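Local coordinates for putative 4-amino-4-deoxychorismate lyase (Thermus thermophilus, PDB 2ZGI), which binds pyridoxal 5'-phosphate and is probably a lyase of the class-IV aminotransferase family, putatively acting on 4-amino-4-deoxychorismate, at residues 173-178 / 183-188. Numbering follows the deposited sequence.
Sequences LYLLEG and ITREKV. With PLP (pyridoxal-5'-phosphate), chain P.
Arg185 reaches from the first turn of helix 183-194 to strand 172-176 and slides past Leu175, the two side chains running in opposite directions. Its CG lies 3.7 Å from Leu175 CD1, and CB of the same leucine covers one face of the guanidinium. With CG anti to the backbone N (chi1 -171°), the arginine chain leaves the helix toward the strand, then bends at chi3 (60°) to carry its flat end up to the backbone of Leu176. There Leu176 O approaches the guanidinium obliquely, 3.1 Å from NH1. A water at the edge of the guanidinium, in its plane, bridges the two, accepting from Arg185 NH2 at 2.7 Å and donating to Leu176 O at 2.8 Å; NH1 also donates a hydrogen bond to Pro165 O. With an alanine here, Leu175 would probably lose the aliphatic chain packed along it, and Pro165 O and the water would lose this donor. Glu186 starts out pointing away from the strand, but the bend at chi2 (-58°) brings OE2 to 3.7 Å from Leu175 CD1, while the same oxygen forms a salt bridge with Arg201. One helical turn beyond Arg185, Val188 CG1 meets Leu173 CD2 at 4.2 Å, the side chains crossing nearly at right angles. Strand and helix run almost antiparallel, as the first two elements of a beta-alpha-beta unit completed by strand 198-202. Ile183 N hydrogen-bonds O3P of the cofactor, to which Arg44 and Ser218 also bond, while Thr184 N and OG1 both bond O1P: a phosphate-binding site at the N-terminal end of the helix.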
ATOM      1  N   LEU D 173     -30.333  -2.390  -0.900  1.00 42.20           N
ATOM      2  CA  LEU D 173     -29.355  -3.233  -0.221  1.00 40.02           C
ATOM      3  C   LEU D 173     -28.200  -3.497  -1.171  1.00 38.66           C
ATOM      4  O   LEU D 173     -28.387  -4.041  -2.263  1.00 39.20           O
ATOM      5  CB  LEU D 173     -30.003  -4.553   0.203  1.00 39.70           C
ATOM      6  CG  LEU D 173     -29.190  -5.575   1.002  1.00 39.66           C
ATOM      7  CD1 LEU D 173     -29.061  -5.187   2.466  1.00 37.77           C
ATOM      8  CD2 LEU D 173     -29.849  -6.938   0.854  1.00 39.29           C
ATOM      9  N   TYR D 174     -27.005  -3.106  -0.749  1.00 37.16           N
ATOM     10  CA  TYR D 174     -25.783  -3.340  -1.502  1.00 35.50           C
ATOM     11  C   TYR D 174     -25.003  -4.527  -0.963  1.00 34.31           C
ATOM     12  O   TYR D 174     -24.786  -4.643   0.247  1.00 33.23           O
ATOM     13  CB  TYR D 174     -24.887  -2.107  -1.447  1.00 35.60           C
ATOM     14  CG  TYR D 174     -25.593  -0.876  -1.954  1.00 37.84           C
ATOM     15  CD1 TYR D 174     -25.612  -0.574  -3.321  1.00 38.51           C
ATOM     16  CD2 TYR D 174     -26.273  -0.027  -1.073  1.00 39.10           C
ATOM     17  CE1 TYR D 174     -26.266   0.568  -3.795  1.00 40.21           C
ATOM     18  CE2 TYR D 174     -26.933   1.120  -1.538  1.00 41.65           C
ATOM     19  CZ  TYR D 174     -26.926   1.404  -2.900  1.00 42.42           C
ATOM     20  OH  TYR D 174     -27.578   2.532  -3.360  1.00 44.67           O
ATOM     21  N   LEU D 175     -24.593  -5.404  -1.867  1.00 33.28           N
ATOM     22  CA  LEU D 175     -23.666  -6.475  -1.516  1.00 33.07           C
ATOM     23  C   LEU D 175     -22.262  -6.041  -1.906  1.00 32.83           C
ATOM     24  O   LEU D 175     -21.993  -5.656  -3.065  1.00 31.96           O
ATOM     25  CB  LEU D 175     -24.040  -7.798  -2.198  1.00 33.64           C
ATOM     26  CG  LEU D 175     -25.520  -8.215  -2.267  1.00 34.49           C
ATOM     27  CD1 LEU D 175     -25.608  -9.699  -2.635  1.00 35.41           C
ATOM     28  CD2 LEU D 175     -26.321  -7.922  -0.981  1.00 33.52           C
ATOM     29  N   LEU D 176     -21.361  -6.074  -0.925  1.00 32.03           N
ATOM     30  CA  LEU D 176     -20.021  -5.536  -1.118  1.00 31.62           C
ATOM     31  C   LEU D 176     -19.202  -6.573  -1.869  1.00 31.93           C
ATOM     32  O   LEU D 176     -19.069  -7.711  -1.391  1.00 31.91           O
ATOM     33  CB  LEU D 176     -19.364  -5.204   0.234  1.00 31.79           C
ATOM     34  CG  LEU D 176     -19.595  -3.811   0.846  1.00 31.93           C
ATOM     35  CD1 LEU D 176     -21.066  -3.467   0.967  1.00 31.58           C
ATOM     36  CD2 LEU D 176     -18.939  -3.729   2.210  1.00 32.58           C
ATOM     37  N   GLU D 177     -18.661  -6.199  -3.031  1.00 30.11           N
ATOM     38  CA  GLU D 177     -17.884  -7.137  -3.838  1.00 30.15           C
ATOM     39  C   GLU D 177     -16.452  -7.265  -3.353  1.00 29.06           C
ATOM     40  O   GLU D 177     -16.003  -6.477  -2.527  1.00 28.87           O
ATOM     41  CB  GLU D 177     -17.874  -6.730  -5.320  1.00 30.20           C
ATOM     42  CG  GLU D 177     -19.233  -6.611  -5.920  1.00 34.37           C
ATOM     43  CD  GLU D 177     -19.206  -6.080  -7.340  1.00 37.41           C
ATOM     44  OE1 GLU D 177     -18.200  -5.475  -7.768  1.00 38.18           O
ATOM     45  OE2 GLU D 177     -20.219  -6.284  -8.036  1.00 43.39           O
ATOM     46  N   GLY D 178     -15.759  -8.271  -3.888  1.00 27.85           N
ATOM     47  CA  GLY D 178     -14.332  -8.473  -3.683  1.00 27.93           C
ATOM     48  C   GLY D 178     -13.910  -9.517  -2.653  1.00 27.50           C
ATOM     49  O   GLY D 178     -12.727  -9.736  -2.465  1.00 27.24           O
ATOM     50  N   ILE D 183     -23.069 -17.690   0.845  1.00 31.39           N
ATOM     51  CA  ILE D 183     -24.359 -18.277   0.560  1.00 29.99           C
ATOM     52  C   ILE D 183     -25.449 -17.481   1.275  1.00 30.69           C
ATOM     53  O   ILE D 183     -26.487 -17.194   0.678  1.00 30.44           O
ATOM     54  CB  ILE D 183     -24.352 -19.787   0.952  1.00 30.09           C
ATOM     55  CG1 ILE D 183     -23.535 -20.564  -0.086  1.00 27.81           C
ATOM     56  CG2 ILE D 183     -25.780 -20.359   1.089  1.00 26.70           C
ATOM     57  CD1 ILE D 183     -22.926 -21.867   0.421  1.00 29.63           C
ATOM     58  N   THR D 184     -25.218 -17.119   2.544  1.00 30.11           N
ATOM     59  CA  THR D 184     -26.221 -16.394   3.321  1.00 30.81           C
ATOM     60  C   THR D 184     -26.547 -15.069   2.655  1.00 31.02           C
ATOM     61  O   THR D 184     -27.713 -14.744   2.478  1.00 30.84           O
ATOM     62  CB  THR D 184     -25.812 -16.186   4.800  1.00 30.82           C
ATOM     63  OG1 THR D 184     -25.422 -17.448   5.358  1.00 30.86           O
ATOM     64  CG2 THR D 184     -26.969 -15.653   5.594  1.00 31.86           C
ATOM     65  N   ARG D 185     -25.519 -14.338   2.240  1.00 31.35           N
ATOM     66  CA  ARG D 185     -25.727 -13.046   1.592  1.00 31.80           C
ATOM     67  C   ARG D 185     -26.662 -13.147   0.373  1.00 31.92           C
ATOM     68  O   ARG D 185     -27.641 -12.391   0.248  1.00 32.07           O
ATOM     69  CB  ARG D 185     -24.393 -12.442   1.176  1.00 31.82           C
ATOM     70  CG  ARG D 185     -24.564 -11.017   0.713  1.00 33.85           C
ATOM     71  CD  ARG D 185     -23.303 -10.202   0.912  1.00 34.94           C
ATOM     72  NE  ARG D 185     -22.170 -10.743   0.165  1.00 34.46           N
ATOM     73  CZ  ARG D 185     -20.984 -10.158   0.127  1.00 35.99           C
ATOM     74  NH1 ARG D 185     -20.791  -9.007   0.782  1.00 32.48           N
ATOM     75  NH2 ARG D 185     -20.000 -10.711  -0.584  1.00 35.72           N
ATOM     76  N   GLU D 186     -26.367 -14.096  -0.505  1.00 32.23           N
ATOM     77  CA  GLU D 186     -27.234 -14.364  -1.663  1.00 33.01           C
ATOM     78  C   GLU D 186     -28.692 -14.663  -1.279  1.00 33.08           C
ATOM     79  O   GLU D 186     -29.628 -14.202  -1.928  1.00 33.49           O
ATOM     80  CB  GLU D 186     -26.625 -15.464  -2.528  1.00 32.55           C
ATOM     81  CG  GLU D 186     -25.297 -15.029  -3.186  1.00 33.61           C
ATOM     82  CD  GLU D 186     -25.441 -13.783  -4.060  1.00 36.93           C
ATOM     83  OE1 GLU D 186     -26.506 -13.605  -4.730  1.00 35.70           O
ATOM     84  OE2 GLU D 186     -24.485 -12.973  -4.062  1.00 35.83           O
ATOM     85  N   LYS D 187     -28.874 -15.423  -0.211  1.00 33.44           N
ATOM     86  CA  LYS D 187     -30.198 -15.697   0.306  1.00 33.74           C
ATOM     87  C   LYS D 187     -30.825 -14.415   0.841  1.00 33.78           C
ATOM     88  O   LYS D 187     -32.004 -14.170   0.609  1.00 33.76           O
ATOM     89  CB  LYS D 187     -30.162 -16.776   1.399  1.00 34.09           C
ATOM     90  CG  LYS D 187     -29.607 -18.140   0.960  1.00 34.50           C
ATOM     91  CD  LYS D 187     -30.144 -18.622  -0.384  1.00 36.13           C
ATOM     92  CE  LYS D 187     -29.912 -20.120  -0.525  1.00 36.70           C
ATOM     93  NZ  LYS D 187     -30.899 -20.766  -1.394  1.00 38.45           N
ATOM     94  N   VAL D 188     -30.039 -13.597   1.541  1.00 34.25           N
ATOM     95  CA  VAL D 188     -30.564 -12.338   2.070  1.00 34.46           C
ATOM     96  C   VAL D 188     -31.010 -11.414   0.918  1.00 35.93           C
ATOM     97  O   VAL D 188     -32.102 -10.831   0.974  1.00 36.61           O
ATOM     98  CB  VAL D 188     -29.607 -11.642   3.058  1.00 34.14           C
ATOM     99  CG1 VAL D 188     -30.102 -10.244   3.382  1.00 32.09           C
ATOM    100  CG2 VAL D 188     -29.492 -12.453   4.360  1.00 30.65           C
TER
HETATM  101  N1  PLP P 248     -16.641 -14.280   4.800  1.00 23.95           N
HETATM  102  C2  PLP P 248     -15.665 -15.194   4.978  1.00 26.20           C
HETATM  103  C2A PLP P 248     -14.231 -14.753   4.915  1.00 23.33           C
HETATM  104  C3  PLP P 248     -15.990 -16.529   5.237  1.00 24.02           C
HETATM  105  O3  PLP P 248     -14.970 -17.416   5.411  1.00 25.60           O
HETATM  106  C4  PLP P 248     -17.338 -16.905   5.269  1.00 25.07           C
HETATM  107  C4A PLP P 248     -17.787 -18.334   5.495  1.00 24.21           C
HETATM  108  C5  PLP P 248     -18.323 -15.945   5.049  1.00 23.38           C
HETATM  109  C6  PLP P 248     -17.926 -14.629   4.813  1.00 26.52           C
HETATM  110  C5A PLP P 248     -19.801 -16.263   5.105  1.00 26.39           C
HETATM  111  O4P PLP P 248     -20.268 -17.148   4.086  1.00 26.61           O
HETATM  112  P   PLP P 248     -21.606 -18.018   4.212  1.00 26.49           P
HETATM  113  O1P PLP P 248     -22.765 -17.056   4.282  1.00 24.81           O
HETATM  114  O2P PLP P 248     -21.550 -18.847   5.476  1.00 27.97           O
HETATM  115  O3P PLP P 248     -21.483 -18.816   2.956  1.00 24.24           O
HETATM  116  O   HOH W   1     -17.680 -10.111  -1.728  1.00 40.28           O